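Local coordinates for protein beta-lactamase Mb2281c (PDB 3I7J) that probably hydrolyses beta-lactams or related substrates as a serine enzyme of the beta-lactamase and penicillin-binding protein superfamily, at residues 41-46 and 99-104; 73-78 and 104-109; 175-180 and 200-205. One frame throughout, in Å; residues are numbered along the deposited sequence.

The three contacts lie side by side at the probable active site, where Ser40, Lys43 and Tyr99 fit the SxxK-plus-hydroxyl pattern of this superfamily. Contact 1 holds the lysine and the tyrosine. Contact 2 has its centre about 7 Å from that of contact 1 and shares Phe104 with it; His78 CE1 also lies 4.0 Å from Lys43 CE. Contact 3 is centred about 13 Å from each of the others and meets both through aromatic rings: Trp200 CH2 is 3.6 Å from Tyr99 CD1, and Trp200 NE1 is 3.3 Å from His78 CD2. Its loop also meets the shared phenylalanine, with Gly203 CA 3.9 Å from Phe104 CZ.

Contact 1: 41-46 and 99-104; sequences VTKPLV and YSNYGF
Lys43 reaches across the Phe104 ring to the hydroxyl of Tyr99. Its methylene chain lies on one face of the phenyl group, CD almost exactly above the middle, 4.0 Å from the centroid and 9° off the normal, a CH-pi contact. From CD onward the chain meets Tyr99, which points back toward it. The last torsion is bent (chi4 64°), and the terminal nitrogen NZ donates to Tyr99 OH over 2.5 Å. Tyr99 OH is also hydrogen-bonded to Ser40 OG, and NZ to the carbonyl of Gly146. Ser40, Lys43 and Tyr99 fit the pattern of an SxxK serine and lysine at a helix start, with a second hydroxyl on the lysine, seen in class C beta-lactamases and penicillin-binding proteins, consistent with a catalytic centre here. Phe104 is also met at its rim: Lys43 O lies in the ring plane, 3.4 Å from CE2. Val46 and Phe104 run antiparallel past one another, Val46 CG1 being 3.9 Å from Phe104 CD2. Ser100 N-caps helix 101-115, its OG accepting from Gly103 N at 2.9 Å and also bonding to Ala83 O.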
ATOM      1  N   VAL A  41      -2.115   3.308   4.416  1.00 11.17           N
ATOM      2  CA  VAL A  41      -1.676   1.929   4.304  1.00 11.96           C
ATOM      3  C   VAL A  41      -2.937   1.163   3.891  1.00 17.92           C
ATOM      4  O   VAL A  41      -2.908  -0.042   3.624  1.00 17.18           O
ATOM      5  CB  VAL A  41      -1.103   1.396   5.647  1.00 17.84           C
ATOM      6  CG1 VAL A  41      -0.753  -0.087   5.532  1.00  6.99           C
ATOM      7  CG2 VAL A  41       0.164   2.190   6.007  1.00 13.54           C
ATOM      8  N   THR A  42      -4.050   1.889   3.841  1.00 11.00           N
ATOM      9  CA  THR A  42      -5.326   1.332   3.422  1.00 14.37           C
ATOM     10  C   THR A  42      -5.254   1.027   1.932  1.00  9.99           C
ATOM     11  O   THR A  42      -5.774   0.016   1.469  1.00 13.22           O
ATOM     12  CB  THR A  42      -6.495   2.342   3.617  1.00 15.48           C
ATOM     13  OG1 THR A  42      -6.731   2.554   5.013  1.00 16.45           O
ATOM     14  CG2 THR A  42      -7.781   1.823   2.954  1.00  6.78           C
ATOM     15  N   LYS A  43      -4.596   1.905   1.186  1.00 11.24           N
ATOM     16  CA  LYS A  43      -4.507   1.760  -0.262  1.00 10.86           C
ATOM     17  C   LYS A  43      -4.100   0.398  -0.804  1.00  8.28           C
ATOM     18  O   LYS A  43      -4.733  -0.106  -1.717  1.00 11.38           O
ATOM     19  CB  LYS A  43      -3.622   2.878  -0.835  1.00  7.75           C
ATOM     20  CG  LYS A  43      -4.286   4.259  -0.707  1.00 12.88           C
ATOM     21  CD  LYS A  43      -3.684   5.323  -1.628  1.00 11.81           C
ATOM     22  CE  LYS A  43      -4.506   6.618  -1.584  1.00 11.82           C
ATOM     23  NZ  LYS A  43      -4.496   7.281  -0.231  1.00  7.43           N
ATOM     24  N   PRO A  44      -3.054  -0.226  -0.245  1.00 14.44           N
ATOM     25  CA  PRO A  44      -2.659  -1.541  -0.765  1.00 11.96           C
ATOM     26  C   PRO A  44      -3.794  -2.563  -0.635  1.00 10.76           C
ATOM     27  O   PRO A  44      -3.943  -3.455  -1.478  1.00  7.33           O
ATOM     28  CB  PRO A  44      -1.440  -1.901   0.090  1.00  8.61           C
ATOM     29  CG  PRO A  44      -0.864  -0.551   0.431  1.00 12.51           C
ATOM     30  CD  PRO A  44      -2.110   0.239   0.785  1.00  6.31           C
ATOM     31  N   LEU A  45      -4.601  -2.425   0.414  1.00  8.60           N
ATOM     32  CA  LEU A  45      -5.716  -3.344   0.633  1.00 11.59           C
ATOM     33  C   LEU A  45      -6.786  -3.120  -0.434  1.00 11.78           C
ATOM     34  O   LEU A  45      -7.296  -4.073  -1.031  1.00  9.26           O
ATOM     35  CB  LEU A  45      -6.318  -3.137   2.030  1.00 10.41           C
ATOM     36  CG  LEU A  45      -5.415  -3.405   3.238  1.00  7.33           C
ATOM     37  CD1 LEU A  45      -6.173  -3.077   4.515  1.00 10.77           C
ATOM     38  CD2 LEU A  45      -4.979  -4.874   3.256  1.00 11.53           C
ATOM     39  N   VAL A  46      -7.125  -1.858  -0.673  1.00 10.68           N
ATOM     40  CA  VAL A  46      -8.131  -1.521  -1.669  1.00 10.37           C
ATOM     41  C   VAL A  46      -7.616  -1.887  -3.054  1.00  9.61           C
ATOM     42  O   VAL A  46      -8.370  -2.391  -3.892  1.00  9.99           O
ATOM     43  CB  VAL A  46      -8.480  -0.010  -1.618  1.00 12.55           C
ATOM     44  CG1 VAL A  46      -9.422   0.359  -2.757  1.00  7.34           C
ATOM     45  CG2 VAL A  46      -9.127   0.323  -0.279  1.00  9.82           C
ATOM     46  N   TYR A  99      -0.552  11.829  -6.460  1.00 11.62           N
ATOM     47  CA  TYR A  99      -1.170  11.014  -5.430  1.00  8.50           C
ATOM     48  C   TYR A  99      -2.567  11.545  -5.160  1.00  8.52           C
ATOM     49  O   TYR A  99      -2.749  12.748  -5.024  1.00 13.62           O
ATOM     50  CB  TYR A  99      -0.330  11.087  -4.160  1.00 12.94           C
ATOM     51  CG  TYR A  99      -0.797  10.166  -3.065  1.00  7.52           C
ATOM     52  CD1 TYR A  99      -0.726   8.782  -3.221  1.00  8.42           C
ATOM     53  CD2 TYR A  99      -1.289  10.674  -1.865  1.00  7.14           C
ATOM     54  CE1 TYR A  99      -1.129   7.925  -2.201  1.00 14.14           C
ATOM     55  CE2 TYR A  99      -1.694   9.825  -0.836  1.00 12.29           C
ATOM     56  CZ  TYR A  99      -1.609   8.457  -1.011  1.00 10.47           C
ATOM     57  OH  TYR A  99      -1.990   7.620   0.007  1.00 15.24           O
ATOM     58  N   SER A 100      -3.559  10.658  -5.092  1.00 15.02           N
ATOM     59  CA  SER A 100      -4.926  11.106  -4.850  1.00  7.29           C
ATOM     60  C   SER A 100      -5.788  10.171  -4.016  1.00 13.55           C
ATOM     61  O   SER A 100      -5.857   8.967  -4.278  1.00  9.41           O
ATOM     62  CB  SER A 100      -5.635  11.358  -6.184  1.00 12.43           C
ATOM     63  OG  SER A 100      -7.000  11.678  -5.974  1.00  9.67           O
ATOM     64  N   ASN A 101      -6.438  10.734  -2.999  1.00 12.82           N
ATOM     65  CA  ASN A 101      -7.349   9.962  -2.160  1.00 11.41           C
ATOM     66  C   ASN A 101      -8.654   9.793  -2.932  1.00 16.24           C
ATOM     67  O   ASN A 101      -9.196   8.694  -2.996  1.00 11.40           O
ATOM     68  CB  ASN A 101      -7.674  10.694  -0.856  1.00 16.70           C
ATOM     69  CG  ASN A 101      -6.576  10.570   0.194  1.00 22.25           C
ATOM     70  OD1 ASN A 101      -6.631  11.240   1.219  1.00 24.95           O
ATOM     71  ND2 ASN A 101      -5.589   9.713  -0.052  1.00 11.29           N
ATOM     72  N   TYR A 102      -9.154  10.882  -3.520  1.00  8.95           N
ATOM     73  CA  TYR A 102     -10.411  10.816  -4.249  1.00 18.70           C
ATOM     74  C   TYR A 102     -10.320   9.854  -5.430  1.00 13.53           C
ATOM     75  O   TYR A 102     -11.326   9.268  -5.836  1.00 12.99           O
ATOM     76  CB  TYR A 102     -10.850  12.215  -4.709  1.00 14.37           C
ATOM     77  CG  TYR A 102     -12.250  12.241  -5.290  1.00 11.27           C
ATOM     78  CD1 TYR A 102     -12.449  12.230  -6.668  1.00 10.87           C
ATOM     79  CD2 TYR A 102     -13.374  12.188  -4.461  1.00 13.48           C
ATOM     80  CE1 TYR A 102     -13.730  12.156  -7.209  1.00 16.22           C
ATOM     81  CE2 TYR A 102     -14.666  12.113  -4.995  1.00 18.29           C
ATOM     82  CZ  TYR A 102     -14.833  12.094  -6.369  1.00 17.22           C
ATOM     83  OH  TYR A 102     -16.096  11.994  -6.914  1.00 21.83           O
ATOM     84  N   GLY A 103      -9.117   9.689  -5.973  1.00 13.36           N
ATOM     85  CA  GLY A 103      -8.930   8.756  -7.067  1.00  9.50           C
ATOM     86  C   GLY A 103      -9.309   7.360  -6.593  1.00  9.67           C
ATOM     87  O   GLY A 103      -9.881   6.577  -7.351  1.00 14.18           O
ATOM     88  N   PHE A 104      -9.012   7.039  -5.335  1.00  8.33           N
ATOM     89  CA  PHE A 104      -9.350   5.723  -4.810  1.00  7.23           C
ATOM     90  C   PHE A 104     -10.830   5.615  -4.472  1.00  4.83           C
ATOM     91  O   PHE A 104     -11.382   4.517  -4.457  1.00  8.11           O
ATOM     92  CB  PHE A 104      -8.491   5.370  -3.584  1.00 11.16           C
ATOM     93  CG  PHE A 104      -7.298   4.499  -3.908  1.00  3.32           C
ATOM     94  CD1 PHE A 104      -6.454   4.819  -4.971  1.00  9.56           C
ATOM     95  CD2 PHE A 104      -7.017   3.365  -3.151  1.00  2.20           C
ATOM     96  CE1 PHE A 104      -5.346   4.023  -5.282  1.00  4.79           C
ATOM     97  CE2 PHE A 104      -5.910   2.558  -3.449  1.00 10.08           C
ATOM     98  CZ  PHE A 104      -5.077   2.891  -4.518  1.00  8.31           C
TER

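Contact 2: 73-78 and 104-109; sequences RHLLAH and FTVLAE
Leu75 and Leu107 mark the closest approach of the two backbones, their CA atoms 6.2 Å apart where the end of helix 72-76 comes against helix 101-115. Both side chains leave their helices toward the partner, and their CB atoms stand 4.2 Å apart. Beyond that point Leu75 extends CD1 to Val106, whose branch it crosses at about a right angle, with CD1 to CG1 at 3.9 Å. Leu76 and Leu107 cross in the same perpendicular way, but more tightly: Leu76 CD2 and Leu107 CD2 are 3.4 Å apart, less than a usual methyl contact. The Leu107 side chain runs with CG opposite its own backbone N (chi1 175°), and its CD2 also sits over the centre of the Phe104 ring, on the face opposite the one that Lys43 covers. The helix ends at His78 in a Schellman motif, where a positive phi of 61° turns the chain. The imidazole then lies nearly parallel to the Phe104 ring, the planes at 7°, yet the two are slid so far apart, with centroids at 5.4 Å, that they barely overlap. The touch is between His78 CE1 and Phe104 CE1 at 3.6 Å. Two carbonyls of the helix end add to this corner: Leu76 O comes to the edge of the phenyl ring near its plane, while Leu75 O lies 3.7 Å from Phe104 CE1 and above the rim of the imidazole. This is apolar interhelical packing within the helical part of the fold. Trp200 meets His78 edge-to-face, Leu75 rests on Ala65, and helix 42-56 touches both segments, Leu76 meeting Ala50 and His78 meeting Lys43.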
ATOM      1  N   ARG A  73      -7.071   1.608 -14.332  1.00  9.60           N
ATOM      2  CA  ARG A  73      -5.611   1.623 -14.211  1.00 13.97           C
ATOM      3  C   ARG A  73      -5.063   2.997 -13.808  1.00 15.25           C
ATOM      4  O   ARG A  73      -4.102   3.071 -13.041  1.00 15.62           O
ATOM      5  CB  ARG A  73      -4.938   1.195 -15.525  1.00 12.78           C
ATOM      6  CG  ARG A  73      -3.421   0.971 -15.398  1.00 12.87           C
ATOM      7  CD  ARG A  73      -2.720   1.008 -16.756  1.00 15.31           C
ATOM      8  NE  ARG A  73      -3.335   0.084 -17.701  1.00 24.85           N
ATOM      9  CZ  ARG A  73      -3.091  -1.220 -17.744  1.00 25.10           C
ATOM     10  NH1 ARG A  73      -2.227  -1.766 -16.896  1.00 32.39           N
ATOM     11  NH2 ARG A  73      -3.726  -1.981 -18.629  1.00 20.30           N
ATOM     12  N   HIS A  74      -5.651   4.075 -14.336  1.00  9.08           N
ATOM     13  CA  HIS A  74      -5.201   5.428 -13.998  1.00 11.51           C
ATOM     14  C   HIS A  74      -5.511   5.722 -12.540  1.00 10.99           C
ATOM     15  O   HIS A  74      -4.747   6.405 -11.855  1.00 14.20           O
ATOM     16  CB  HIS A  74      -5.900   6.509 -14.840  1.00 11.00           C
ATOM     17  CG  HIS A  74      -5.578   6.465 -16.301  1.00 10.42           C
ATOM     18  ND1 HIS A  74      -6.158   5.561 -17.164  1.00 10.89           N
ATOM     19  CD2 HIS A  74      -4.776   7.251 -17.062  1.00 11.79           C
ATOM     20  CE1 HIS A  74      -5.735   5.793 -18.395  1.00  7.01           C
ATOM     21  NE2 HIS A  74      -4.896   6.814 -18.359  1.00 13.03           N
ATOM     22  N   LEU A  75      -6.650   5.232 -12.066  1.00  8.65           N
ATOM     23  CA  LEU A  75      -7.029   5.469 -10.683  1.00  4.57           C
ATOM     24  C   LEU A  75      -6.074   4.757  -9.732  1.00 11.33           C
ATOM     25  O   LEU A  75      -5.631   5.337  -8.739  1.00 11.87           O
ATOM     26  CB  LEU A  75      -8.465   5.017 -10.447  1.00  1.93           C
ATOM     27  CG  LEU A  75      -9.471   5.794 -11.302  1.00 14.42           C
ATOM     28  CD1 LEU A  75     -10.861   5.178 -11.131  1.00  8.21           C
ATOM     29  CD2 LEU A  75      -9.482   7.265 -10.870  1.00  6.80           C
ATOM     30  N   LEU A  76      -5.741   3.510 -10.053  1.00 13.01           N
ATOM     31  CA  LEU A  76      -4.833   2.711  -9.236  1.00 14.81           C
ATOM     32  C   LEU A  76      -3.416   3.275  -9.186  1.00 12.96           C
ATOM     33  O   LEU A  76      -2.742   3.198  -8.153  1.00 12.67           O
ATOM     34  CB  LEU A  76      -4.786   1.277  -9.777  1.00 14.24           C
ATOM     35  CG  LEU A  76      -6.001   0.389  -9.476  1.00 12.76           C
ATOM     36  CD1 LEU A  76      -6.016  -0.844 -10.373  1.00  6.24           C
ATOM     37  CD2 LEU A  76      -5.954  -0.011  -8.014  1.00 13.09           C
ATOM     38  N   ALA A  77      -2.974   3.845 -10.305  1.00  8.01           N
ATOM     39  CA  ALA A  77      -1.629   4.397 -10.425  1.00  5.70           C
ATOM     40  C   ALA A  77      -1.528   5.906 -10.182  1.00 12.60           C
ATOM     41  O   ALA A  77      -0.458   6.489 -10.351  1.00 14.50           O
ATOM     42  CB  ALA A  77      -1.057   4.059 -11.804  1.00  4.84           C
ATOM     43  N   HIS A  78      -2.634   6.531  -9.793  1.00  8.51           N
ATOM     44  CA  HIS A  78      -2.654   7.966  -9.522  1.00 13.93           C
ATOM     45  C   HIS A  78      -2.283   8.810 -10.741  1.00 13.84           C
ATOM     46  O   HIS A  78      -1.500   9.756 -10.638  1.00 11.39           O
ATOM     47  CB  HIS A  78      -1.709   8.302  -8.358  1.00  8.11           C
ATOM     48  CG  HIS A  78      -2.009   7.541  -7.106  1.00  6.57           C
ATOM     49  ND1 HIS A  78      -3.138   7.772  -6.349  1.00  9.73           N
ATOM     50  CD2 HIS A  78      -1.364   6.509  -6.514  1.00  5.99           C
ATOM     51  CE1 HIS A  78      -3.177   6.911  -5.347  1.00  8.28           C
ATOM     52  NE2 HIS A  78      -2.113   6.134  -5.425  1.00 12.15           N
ATOM     53  N   PHE A 104      -9.012   7.039  -5.335  1.00  8.33           N
ATOM     54  CA  PHE A 104      -9.350   5.723  -4.810  1.00  7.23           C
ATOM     55  C   PHE A 104     -10.830   5.615  -4.472  1.00  4.83           C
ATOM     56  O   PHE A 104     -11.382   4.517  -4.457  1.00  8.11           O
ATOM     57  CB  PHE A 104      -8.491   5.370  -3.584  1.00 11.16           C
ATOM     58  CG  PHE A 104      -7.298   4.499  -3.908  1.00  3.32           C
ATOM     59  CD1 PHE A 104      -6.454   4.819  -4.971  1.00  9.56           C
ATOM     60  CD2 PHE A 104      -7.017   3.365  -3.151  1.00  2.20           C
ATOM     61  CE1 PHE A 104      -5.346   4.023  -5.282  1.00  4.79           C
ATOM     62  CE2 PHE A 104      -5.910   2.558  -3.449  1.00 10.08           C
ATOM     63  CZ  PHE A 104      -5.077   2.891  -4.518  1.00  8.31           C
ATOM     64  N   THR A 105     -11.486   6.741  -4.206  1.00 10.16           N
ATOM     65  CA  THR A 105     -12.913   6.677  -3.917  1.00 17.57           C
ATOM     66  C   THR A 105     -13.641   6.370  -5.216  1.00  6.25           C
ATOM     67  O   THR A 105     -14.598   5.603  -5.216  1.00 13.50           O
ATOM     68  CB  THR A 105     -13.469   7.996  -3.343  1.00 14.53           C
ATOM     69  OG1 THR A 105     -13.253   9.043  -4.288  1.00 47.75           O
ATOM     70  CG2 THR A 105     -12.781   8.344  -2.041  1.00  3.22           C
ATOM     71  N   VAL A 106     -13.197   6.969  -6.322  1.00 11.55           N
ATOM     72  CA  VAL A 106     -13.837   6.701  -7.611  1.00  9.11           C
ATOM     73  C   VAL A 106     -13.603   5.232  -7.966  1.00 11.89           C
ATOM     74  O   VAL A 106     -14.473   4.570  -8.545  1.00 12.23           O
ATOM     75  CB  VAL A 106     -13.291   7.614  -8.742  1.00 12.29           C
ATOM     76  CG1 VAL A 106     -13.989   7.277 -10.069  1.00  5.32           C
ATOM     77  CG2 VAL A 106     -13.559   9.078  -8.398  1.00  4.61           C
ATOM     78  N   LEU A 107     -12.432   4.724  -7.590  1.00 12.17           N
ATOM     79  CA  LEU A 107     -12.069   3.328  -7.836  1.00 13.93           C
ATOM     80  C   LEU A 107     -13.009   2.408  -7.059  1.00 16.14           C
ATOM     81  O   LEU A 107     -13.596   1.483  -7.624  1.00 11.47           O
ATOM     82  CB  LEU A 107     -10.628   3.070  -7.395  1.00 12.47           C
ATOM     83  CG  LEU A 107     -10.141   1.621  -7.477  1.00 13.30           C
ATOM     84  CD1 LEU A 107     -10.143   1.172  -8.932  1.00 10.94           C
ATOM     85  CD2 LEU A 107      -8.730   1.525  -6.896  1.00 10.48           C
ATOM     86  N   ALA A 108     -13.143   2.671  -5.762  1.00  6.65           N
ATOM     87  CA  ALA A 108     -14.017   1.878  -4.910  1.00 11.64           C
ATOM     88  C   ALA A 108     -15.460   1.964  -5.416  1.00 10.95           C
ATOM     89  O   ALA A 108     -16.195   0.980  -5.375  1.00 13.09           O
ATOM     90  CB  ALA A 108     -13.935   2.375  -3.453  1.00  4.03           C
ATOM     91  N   GLU A 109     -15.864   3.143  -5.883  1.00 13.00           N
ATOM     92  CA  GLU A 109     -17.216   3.339  -6.397  1.00 16.01           C
ATOM     93  C   GLU A 109     -17.474   2.496  -7.642  1.00 19.96           C
ATOM     94  O   GLU A 109     -18.564   1.946  -7.813  1.00 15.97           O
ATOM     95  CB  GLU A 109     -17.462   4.816  -6.729  1.00 13.83           C
ATOM     96  CG  GLU A 109     -17.630   5.680  -5.497  1.00 19.71           C
ATOM     97  CD  GLU A 109     -17.738   7.157  -5.798  1.00 23.49           C
ATOM     98  OE1 GLU A 109     -17.435   7.583  -6.935  1.00 32.14           O
ATOM     99  OE2 GLU A 109     -18.121   7.905  -4.879  1.00 29.82           O
TER

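Contact 3: 175-180 and 200-205; sequences ADATTV and WGLGFE
The C-terminal end of helix 171-177 docks on the loop that leads into strand 205-206, an edge strand of the six-stranded antiparallel sheet, and an inverse gamma turn centred on Leu202 shapes that loop. Ala177 O, at the end of the helix, accepts from Leu202 N at 3.0 Å. The N-H points almost straight at the oxygen (166°), although the donor is tilted 20° from the carbonyl plane. The same oxygen is approached by Gly201 CA at 3.4 Å; having no side chain, Gly201 can bring its backbone this close, and it also directs a CA-H at Thr179 O, 3.5 Å away. A third contact of this kind joins Val180 CA to Trp200 O. Leu202 lies over the helix end, its CB 3.8 Å from Ala177 CB. With CG on the backbone-N side (chi1 -69°), the chain runs on to Asp176, where CD1 packs at 3.5 Å against the carboxylate oxygen OD2, which has a weak hydrogen bond to Gln181. Phe204 covers Ala177 from another direction, CE2 being 4.1 Å from Ala177 CB, while Thr178 CG2 sits at the edge of the ring. Just past the helix end, Thr179 OG1 donates back to Ala175 O in the last turn over 2.7 Å. Leu202 O is bonded to Gln51 of helix 42-56, and the Trp200 ring reaches His78 and Tyr99. The helix end is thus tied to the loop before the edge strand, beside the probable active site, in a fold of the serine beta-lactamase and penicillin-binding protein type.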
ATOM      1  N   ALA A 175       2.479  -9.561 -10.766  1.00 10.85           N
ATOM      2  CA  ALA A 175       3.669  -9.090 -11.456  1.00  6.48           C
ATOM      3  C   ALA A 175       3.334  -7.738 -12.086  1.00 12.76           C
ATOM      4  O   ALA A 175       4.128  -6.798 -12.037  1.00 11.68           O
ATOM      5  CB  ALA A 175       4.081 -10.085 -12.538  1.00  8.50           C
ATOM      6  N   ASP A 176       2.145  -7.650 -12.671  1.00  7.60           N
ATOM      7  CA  ASP A 176       1.691  -6.424 -13.308  1.00  9.26           C
ATOM      8  C   ASP A 176       1.481  -5.313 -12.273  1.00 12.01           C
ATOM      9  O   ASP A 176       1.880  -4.174 -12.489  1.00  9.15           O
ATOM     10  CB  ASP A 176       0.391  -6.691 -14.075  1.00 14.92           C
ATOM     11  CG  ASP A 176      -0.103  -5.470 -14.842  1.00 25.80           C
ATOM     12  OD1 ASP A 176      -0.844  -5.636 -15.827  1.00 46.57           O
ATOM     13  OD2 ASP A 176       0.239  -4.342 -14.455  1.00 52.33           O
ATOM     14  N   ALA A 177       0.860  -5.659 -11.151  1.00 13.39           N
ATOM     15  CA  ALA A 177       0.593  -4.703 -10.091  1.00 11.15           C
ATOM     16  C   ALA A 177       1.882  -4.182  -9.466  1.00 11.35           C
ATOM     17  O   ALA A 177       1.904  -3.087  -8.915  1.00 13.15           O
ATOM     18  CB  ALA A 177      -0.283  -5.342  -9.020  1.00 12.86           C
ATOM     19  N   THR A 178       2.950  -4.970  -9.529  1.00 14.47           N
ATOM     20  CA  THR A 178       4.225  -4.542  -8.960  1.00 13.18           C
ATOM     21  C   THR A 178       5.174  -3.977 -10.015  1.00 15.95           C
ATOM     22  O   THR A 178       6.376  -3.846  -9.782  1.00 12.07           O
ATOM     23  CB  THR A 178       4.928  -5.691  -8.199  1.00 20.06           C
ATOM     24  OG1 THR A 178       5.035  -6.841  -9.047  1.00 12.72           O
ATOM     25  CG2 THR A 178       4.140  -6.043  -6.947  1.00  9.58           C
ATOM     26  N   THR A 179       4.624  -3.650 -11.180  1.00 10.34           N
ATOM     27  CA  THR A 179       5.404  -3.064 -12.265  1.00 14.34           C
ATOM     28  C   THR A 179       4.959  -1.618 -12.421  1.00 13.32           C
ATOM     29  O   THR A 179       3.772  -1.304 -12.277  1.00 15.57           O
ATOM     30  CB  THR A 179       5.164  -3.786 -13.602  1.00 14.07           C
ATOM     31  OG1 THR A 179       5.624  -5.135 -13.499  1.00 18.76           O
ATOM     32  CG2 THR A 179       5.906  -3.083 -14.728  1.00 17.97           C
ATOM     33  N   VAL A 180       5.905  -0.739 -12.722  1.00  9.22           N
ATOM     34  CA  VAL A 180       5.571   0.658 -12.879  1.00 11.29           C
ATOM     35  C   VAL A 180       4.566   0.878 -14.008  1.00  9.96           C
ATOM     36  O   VAL A 180       4.743   0.422 -15.137  1.00 11.78           O
ATOM     37  CB  VAL A 180       6.846   1.531 -13.102  1.00 18.19           C
ATOM     38  CG1 VAL A 180       7.634   1.024 -14.293  1.00 21.75           C
ATOM     39  CG2 VAL A 180       6.444   2.994 -13.297  1.00  9.40           C
ATOM     40  N   TRP A 200       4.864   4.318  -9.533  1.00 12.45           N
ATOM     41  CA  TRP A 200       3.758   3.706  -8.824  1.00  4.98           C
ATOM     42  C   TRP A 200       3.293   2.482  -9.613  1.00 13.76           C
ATOM     43  O   TRP A 200       3.387   2.447 -10.843  1.00  9.10           O
ATOM     44  CB  TRP A 200       2.617   4.718  -8.666  1.00 11.15           C
ATOM     45  CG  TRP A 200       1.993   4.723  -7.294  1.00  4.65           C
ATOM     46  CD1 TRP A 200       1.070   3.841  -6.810  1.00 11.11           C
ATOM     47  CD2 TRP A 200       2.287   5.627  -6.219  1.00 11.51           C
ATOM     48  NE1 TRP A 200       0.771   4.136  -5.499  1.00  7.86           N
ATOM     49  CE2 TRP A 200       1.505   5.228  -5.111  1.00  8.90           C
ATOM     50  CE3 TRP A 200       3.137   6.737  -6.083  1.00  5.28           C
ATOM     51  CZ2 TRP A 200       1.548   5.899  -3.879  1.00 12.70           C
ATOM     52  CZ3 TRP A 200       3.179   7.403  -4.856  1.00  6.99           C
ATOM     53  CH2 TRP A 200       2.388   6.977  -3.771  1.00  7.96           C
ATOM     54  N   GLY A 201       2.810   1.475  -8.898  1.00  8.31           N
ATOM     55  CA  GLY A 201       2.321   0.271  -9.545  1.00  8.31           C
ATOM     56  C   GLY A 201       0.812   0.363  -9.596  1.00  8.31           C
ATOM     57  O   GLY A 201       0.274   1.460  -9.755  1.00 10.33           O
ATOM     58  N   LEU A 202       0.122  -0.767  -9.463  1.00 11.73           N
ATOM     59  CA  LEU A 202      -1.337  -0.761  -9.481  1.00 10.77           C
ATOM     60  C   LEU A 202      -1.881  -0.630  -8.065  1.00 12.08           C
ATOM     61  O   LEU A 202      -2.465  -1.570  -7.524  1.00  8.21           O
ATOM     62  CB  LEU A 202      -1.883  -2.043 -10.122  1.00 11.35           C
ATOM     63  CG  LEU A 202      -1.679  -2.241 -11.627  1.00  8.81           C
ATOM     64  CD1 LEU A 202      -2.210  -3.616 -12.030  1.00  7.37           C
ATOM     65  CD2 LEU A 202      -2.401  -1.150 -12.390  1.00 11.74           C
ATOM     66  N   GLY A 203      -1.680   0.534  -7.460  1.00  9.49           N
ATOM     67  CA  GLY A 203      -2.176   0.752  -6.113  1.00  8.84           C
ATOM     68  C   GLY A 203      -1.076   0.658  -5.076  1.00 11.98           C
ATOM     69  O   GLY A 203      -1.238   1.104  -3.942  1.00  9.17           O
ATOM     70  N   PHE A 204       0.048   0.068  -5.470  1.00 13.44           N
ATOM     71  CA  PHE A 204       1.190  -0.080  -4.579  1.00 10.37           C
ATOM     72  C   PHE A 204       2.272   0.921  -4.994  1.00 14.05           C
ATOM     73  O   PHE A 204       2.571   1.052  -6.184  1.00  7.95           O
ATOM     74  CB  PHE A 204       1.790  -1.490  -4.687  1.00 11.30           C
ATOM     75  CG  PHE A 204       0.794  -2.615  -4.510  1.00 14.90           C
ATOM     76  CD1 PHE A 204      -0.267  -2.506  -3.612  1.00 10.54           C
ATOM     77  CD2 PHE A 204       0.974  -3.822  -5.190  1.00  9.92           C
ATOM     78  CE1 PHE A 204      -1.129  -3.581  -3.391  1.00 14.11           C
ATOM     79  CE2 PHE A 204       0.122  -4.902  -4.977  1.00  4.72           C
ATOM     80  CZ  PHE A 204      -0.933  -4.780  -4.074  1.00 11.91           C
ATOM     81  N   GLU A 205       2.867   1.628  -4.038  1.00  7.38           N
ATOM     82  CA  GLU A 205       3.932   2.550  -4.410  1.00  8.48           C
ATOM     83  C   GLU A 205       5.144   1.688  -4.719  1.00 11.76           C
ATOM     84  O   GLU A 205       5.305   0.610  -4.147  1.00  7.82           O
ATOM     85  CB  GLU A 205       4.293   3.497  -3.264  1.00  9.43           C
ATOM     86  CG  GLU A 205       5.169   4.664  -3.717  1.00  8.79           C
ATOM     87  CD  GLU A 205       6.127   5.153  -2.633  1.00 12.19           C
ATOM     88  OE1 GLU A 205       5.742   5.175  -1.443  1.00 12.51           O
ATOM     89  OE2 GLU A 205       7.266   5.526  -2.979  1.00 12.15           O
TER